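Local atomic coordinates of ESAT-6-like protein EsxG (Mycobacterium smegmatis, PDB entry 3Q4H), a protein that is secreted, probably through a type VII system, and probably pairs with a WXG100-family partner as a helical hairpin. Residues S15-G20 against A80-V85; L25-I30 against L69-Q74. All blocks are in the same frame, centred on the assembly; numbering follows the deposited sequence.

Both contacts use helix 8-38, contact 1 near its start against helix 79-94 and contact 2 further along against helix 47-77. Contact 2 lies about 1 Å from the centre of the chain and contact 1 about 13 Å from it, measured between centres, yet each is largely buried. In contact 1, which has no hydrogen bond across it, the segment axes come within 8.0 Å, with Ala17, Ala81 and Ser82 at the interface; at 11.8 Å, contact 2 is spanned by a long arginine in a salt bridge. Gln74 joins them, its NE2 hydrogen-bonding to Gly20 O. Across the subunit boundary, Ser82 and Ser83 pack on Arg27 of the second copy of the protein.

Contact 1 of 2, residues S15-G20 against A80-V85; sequences SEANFG and AASSYV
The hydroxyl of Ser82 is turned back toward the start of its helix, bonding to Asp79 O and, weakly, to Gly78 O just before it, while its CB rests 3.7 Å from Glu16 CB. Here the short helix 79-94, which follows helix 47-77, packs antiparallel on helix 8-38, extending the helical hairpin of the WXG100 fold. The short segment axes come within 8.0 Å at 150° between their directions, consistent with the small side chains of Ala17, Ala81 and Ser82 between them. With chi1 at 68°, Ser82 OG sits between its backbone N and carbonyl carbon, within range of the carbonyls one turn back; the same side chain presents CB to Ala17 N at 3.8 Å. Ala17 CB comes alongside, 4.1 Å from Ser82 OG, in plain van der Waals contact. Glu16 supplies the longer reach. Its chain is extended beyond CG and its carboxylate lies over the Ala81 methyl, CD to CB being 3.7 Å. Although Glu16 OE1 is 3.1 Å from Ser82 N, the angle is too poor for a hydrogen bond. Farther along, Val85 also packs on Ile9 and Ile13 of helix 8-38, and its CG2 stands 4.0 Å from Glu16 OE1.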
loop_
_atom_site.group_PDB
_atom_site.type_symbol
_atom_site.label_atom_id
_atom_site.label_comp_id
_atom_site.label_asym_id
_atom_site.label_seq_id
_atom_site.Cartn_x
_atom_site.Cartn_y
_atom_site.Cartn_z
ATOM N N SER A 15 2.792 -6.852 -9.118
ATOM C CA SER A 15 3.394 -7.612 -8.019
ATOM C C SER A 15 4.071 -6.714 -6.996
ATOM O O SER A 15 3.979 -6.950 -5.802
ATOM C CB SER A 15 4.409 -8.629 -8.547
ATOM O OG SER A 15 3.761 -9.714 -9.186
ATOM N N GLU A 16 4.759 -5.686 -7.476
ATOM C CA GLU A 16 5.510 -4.813 -6.600
ATOM C C GLU A 16 4.573 -3.871 -5.863
ATOM O O GLU A 16 4.748 -3.640 -4.662
ATOM C CB GLU A 16 6.569 -4.042 -7.388
ATOM C CG GLU A 16 7.752 -4.921 -7.818
ATOM C CD GLU A 16 8.789 -4.185 -8.647
ATOM O OE1 GLU A 16 8.532 -3.043 -9.070
ATOM O OE2 GLU A 16 9.866 -4.757 -8.882
ATOM N N ALA A 17 3.569 -3.347 -6.560
ATOM C CA ALA A 17 2.619 -2.434 -5.927
ATOM C C ALA A 17 1.911 -3.150 -4.777
ATOM O O ALA A 17 1.791 -2.607 -3.670
ATOM C CB ALA A 17 1.610 -1.884 -6.945
ATOM N N ASN A 18 1.490 -4.386 -5.034
ATOM C CA ASN A 18 0.847 -5.204 -4.005
ATOM C C ASN A 18 1.753 -5.430 -2.797
ATOM O O ASN A 18 1.313 -5.290 -1.651
ATOM C CB ASN A 18 0.343 -6.529 -4.598
ATOM C CG ASN A 18 -0.828 -6.321 -5.563
ATOM O OD1 ASN A 18 -1.446 -5.255 -5.579
ATOM N ND2 ASN A 18 -1.129 -7.328 -6.368
ATOM N N PHE A 19 3.026 -5.730 -3.039
ATOM C CA PHE A 19 3.986 -5.791 -1.933
ATOM C C PHE A 19 4.041 -4.458 -1.191
ATOM O O PHE A 19 4.105 -4.434 0.037
ATOM C CB PHE A 19 5.400 -6.166 -2.401
ATOM C CG PHE A 19 6.391 -6.270 -1.267
ATOM C CD1 PHE A 19 6.546 -7.456 -0.568
ATOM C CD2 PHE A 19 7.135 -5.166 -0.872
ATOM C CE1 PHE A 19 7.454 -7.551 0.495
ATOM C CE2 PHE A 19 8.042 -5.257 0.195
ATOM C CZ PHE A 19 8.202 -6.451 0.870
ATOM N N GLY A 20 4.027 -3.363 -1.953
ATOM C CA GLY A 20 4.071 -2.026 -1.381
ATOM C C GLY A 20 2.890 -1.735 -0.486
ATOM O O GLY A 20 3.033 -1.073 0.532
ATOM N N ALA A 80 7.923 2.067 -4.487
ATOM C CA ALA A 80 8.840 2.910 -5.258
ATOM C C ALA A 80 9.346 2.167 -6.482
ATOM O O ALA A 80 9.401 2.725 -7.570
ATOM C CB ALA A 80 10.006 3.347 -4.393
ATOM N N ALA A 81 9.717 0.905 -6.302
ATOM C CA ALA A 81 10.159 0.092 -7.414
ATOM C C ALA A 81 9.095 0.105 -8.516
ATOM O O ALA A 81 9.399 0.433 -9.667
ATOM C CB ALA A 81 10.453 -1.317 -6.955
ATOM N N SER A 82 7.853 -0.212 -8.154
ATOM C CA SER A 82 6.756 -0.283 -9.118
ATOM C C SER A 82 6.541 1.045 -9.854
ATOM O O SER A 82 6.344 1.057 -11.078
ATOM C CB SER A 82 5.461 -0.684 -8.425
ATOM O OG SER A 82 5.025 0.357 -7.568
ATOM N N SER A 83 6.583 2.149 -9.107
ATOM C CA SER A 83 6.495 3.479 -9.698
ATOM C C SER A 83 7.552 3.689 -10.783
ATOM O O SER A 83 7.217 4.109 -11.899
ATOM C CB SER A 83 6.650 4.558 -8.637
ATOM O OG SER A 83 6.465 5.845 -9.217
ATOM N N TYR A 84 8.813 3.390 -10.454
ATOM C CA TYR A 84 9.932 3.540 -11.396
ATOM C C TYR A 84 9.738 2.708 -12.666
ATOM O O TYR A 84 9.976 3.197 -13.768
ATOM C CB TYR A 84 11.275 3.176 -10.736
ATOM C CG TYR A 84 12.480 3.351 -11.650
ATOM C CD1 TYR A 84 13.283 4.484 -11.568
ATOM C CD2 TYR A 84 12.806 2.384 -12.610
ATOM C CE1 TYR A 84 14.389 4.653 -12.416
ATOM C CE2 TYR A 84 13.899 2.542 -13.463
ATOM C CZ TYR A 84 14.688 3.677 -13.360
ATOM O OH TYR A 84 15.772 3.834 -14.200
ATOM N N VAL A 85 9.311 1.459 -12.510
ATOM C CA VAL A 85 9.036 0.604 -13.667
ATOM C C VAL A 85 7.905 1.159 -14.521
ATOM O O VAL A 85 7.972 1.106 -15.748
ATOM C CB VAL A 85 8.654 -0.829 -13.260
ATOM C CG1 VAL A 85 8.198 -1.624 -14.494
ATOM C CG2 VAL A 85 9.817 -1.515 -12.558
#

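Contact 2 of 2, residues L25-I30 against L69-Q74; sequences LMRSTI and LLDIAQ
Asp71 OD1 takes both terminal nitrogens of Arg27 in a salt bridge, NH2 at 2.8 Å and NH1 at 2.9 Å. Both hydrogen bonds are weak: OD1 lies between the two nitrogens and on the line of neither N-H, the angle at the NH2 hydrogen being 128°. The guanidinium and carboxylate planes stand 49° apart, so this is no flat two-oxygen pairing. Leu70 CB lies 3.3 Å above one guanidinium face, toward its rim, while Gln74 CG meets the edge, 3.8 Å from Arg27 NH2. Arg27 runs extended from CG to NE (chi2 -171°), which carries the guanidinium across the 11.8 Å between segment axes. Arg27 and Leu70 pass in opposite directions, bringing Leu70 CD1 to 3.7 Å from Arg27 CG; selenomethionine Met26 adds its CG to the same methyl, crossing Leu70 at about a right angle. This is the inside of the antiparallel helix-turn-helix hairpin of the WXG100 family, where helix 8-38 faces helix 47-77. In the next shell, Asn67 OD1 accepts from Arg27 NH1, and Asp79 of the second subunit holds Arg27 NE in a further salt bridge. The amide of Gln74 is held by Asp79 N of its own chain, which donates to OE1.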
loop_
_atom_site.group_PDB
_atom_site.type_symbol
_atom_site.label_atom_id
_atom_site.label_comp_id
_atom_site.label_asym_id
_atom_site.label_seq_id
_atom_site.Cartn_x
_atom_site.Cartn_y
_atom_site.Cartn_z
ATOM N N LEU A 25 0.557 -1.628 5.063
ATOM C CA LEU A 25 -0.409 -2.208 5.990
ATOM C C LEU A 25 0.243 -2.746 7.268
ATOM O O LEU A 25 -0.370 -2.712 8.342
ATOM C CB LEU A 25 -1.254 -3.280 5.290
ATOM C CG LEU A 25 -2.288 -2.722 4.295
ATOM C CD1 LEU A 25 -3.119 -3.832 3.665
ATOM C CD2 LEU A 25 -3.196 -1.703 4.967
HETATM N N MSE A 26 1.485 -3.216 7.161
HETATM C CA MSE A 26 2.277 -3.531 8.348
HETATM C C MSE A 26 2.490 -2.270 9.209
HETATM O O MSE A 26 2.157 -2.267 10.388
HETATM C CB MSE A 26 3.621 -4.138 7.958
HETATM C CG MSE A 26 4.562 -4.428 9.133
HETATM SE SE MSE A 26 3.911 -5.758 10.437
HETATM C CE MSE A 26 3.992 -7.337 9.324
ATOM N N ARG A 27 3.022 -1.202 8.614
ATOM C CA ARG A 27 3.199 0.062 9.325
ATOM C C ARG A 27 1.908 0.483 10.033
ATOM O O ARG A 27 1.943 1.050 11.124
ATOM C CB ARG A 27 3.600 1.186 8.370
ATOM C CG ARG A 27 4.895 0.994 7.591
ATOM C CD ARG A 27 5.260 2.278 6.859
ATOM N NE ARG A 27 6.023 2.040 5.633
ATOM C CZ ARG A 27 7.351 1.999 5.554
ATOM N NH1 ARG A 27 8.111 2.141 6.637
ATOM N NH2 ARG A 27 7.932 1.794 4.380
ATOM N N SER A 28 0.776 0.223 9.380
ATOM C CA SER A 28 -0.546 0.535 9.925
ATOM C C SER A 28 -0.902 -0.361 11.115
ATOM O O SER A 28 -1.415 0.109 12.124
ATOM C CB SER A 28 -1.605 0.388 8.828
ATOM O OG SER A 28 -2.870 0.847 9.276
ATOM N N THR A 29 -0.631 -1.657 10.976
ATOM C CA THR A 29 -0.844 -2.621 12.048
ATOM C C THR A 29 0.009 -2.326 13.269
ATOM O O THR A 29 -0.488 -2.406 14.387
ATOM C CB THR A 29 -0.516 -4.017 11.568
ATOM O OG1 THR A 29 -1.362 -4.323 10.453
ATOM C CG2 THR A 29 -0.725 -5.047 12.681
ATOM N N ILE A 30 1.284 -1.995 13.054
ATOM C CA ILE A 30 2.171 -1.584 14.132
ATOM C C ILE A 30 1.593 -0.384 14.888
ATOM O O ILE A 30 1.627 -0.354 16.117
ATOM C CB ILE A 30 3.592 -1.217 13.604
ATOM C CG1 ILE A 30 4.343 -2.474 13.173
ATOM C CG2 ILE A 30 4.423 -0.503 14.674
ATOM C CD1 ILE A 30 5.659 -2.200 12.501
ATOM N N LEU A 69 13.484 -1.114 7.703
ATOM C CA LEU A 69 13.628 -2.278 6.827
ATOM C C LEU A 69 12.603 -2.283 5.682
ATOM O O LEU A 69 12.933 -2.643 4.546
ATOM C CB LEU A 69 13.567 -3.584 7.634
ATOM C CG LEU A 69 14.893 -4.031 8.279
ATOM C CD1 LEU A 69 14.672 -5.180 9.254
ATOM C CD2 LEU A 69 15.887 -4.430 7.224
ATOM N N LEU A 70 11.368 -1.898 5.987
ATOM C CA LEU A 70 10.341 -1.766 4.960
ATOM C C LEU A 70 10.741 -0.684 3.954
ATOM O O LEU A 70 10.526 -0.840 2.750
ATOM C CB LEU A 70 8.984 -1.436 5.578
ATOM C CG LEU A 70 8.309 -2.531 6.415
ATOM C CD1 LEU A 70 7.057 -1.992 7.149
ATOM C CD2 LEU A 70 7.948 -3.731 5.544
ATOM N N ASP A 71 11.355 0.395 4.436
ATOM C CA ASP A 71 11.843 1.452 3.536
ATOM C C ASP A 71 12.796 0.893 2.484
ATOM O O ASP A 71 12.801 1.351 1.342
ATOM C CB ASP A 71 12.516 2.596 4.308
ATOM C CG ASP A 71 11.513 3.480 5.041
ATOM O OD1 ASP A 71 10.304 3.165 5.032
ATOM O OD2 ASP A 71 11.921 4.497 5.635
ATOM N N ILE A 72 13.593 -0.099 2.861
ATOM C CA ILE A 72 14.512 -0.728 1.924
ATOM C C ILE A 72 13.726 -1.624 0.964
ATOM O O ILE A 72 13.940 -1.586 -0.241
ATOM C CB ILE A 72 15.623 -1.523 2.665
ATOM C CG1 ILE A 72 16.465 -0.572 3.521
ATOM C CG2 ILE A 72 16.520 -2.265 1.682
ATOM C CD1 ILE A 72 17.185 -1.256 4.676
ATOM N N ALA A 73 12.799 -2.414 1.488
ATOM C CA ALA A 73 11.997 -3.274 0.632
ATOM C C ALA A 73 11.292 -2.450 -0.447
ATOM O O ALA A 73 11.282 -2.833 -1.616
ATOM C CB ALA A 73 10.986 -4.038 1.452
ATOM N N GLN A 74 10.718 -1.315 -0.041
ATOM C CA GLN A 74 9.944 -0.469 -0.940
ATOM C C GLN A 74 10.749 -0.025 -2.152
ATOM O O GLN A 74 10.263 -0.092 -3.287
ATOM C CB GLN A 74 9.399 0.762 -0.206
ATOM C CG GLN A 74 8.304 0.473 0.843
ATOM C CD GLN A 74 6.962 0.075 0.237
ATOM O OE1 GLN A 74 6.908 -0.605 -0.775
ATOM N NE2 GLN A 74 5.875 0.494 0.870
#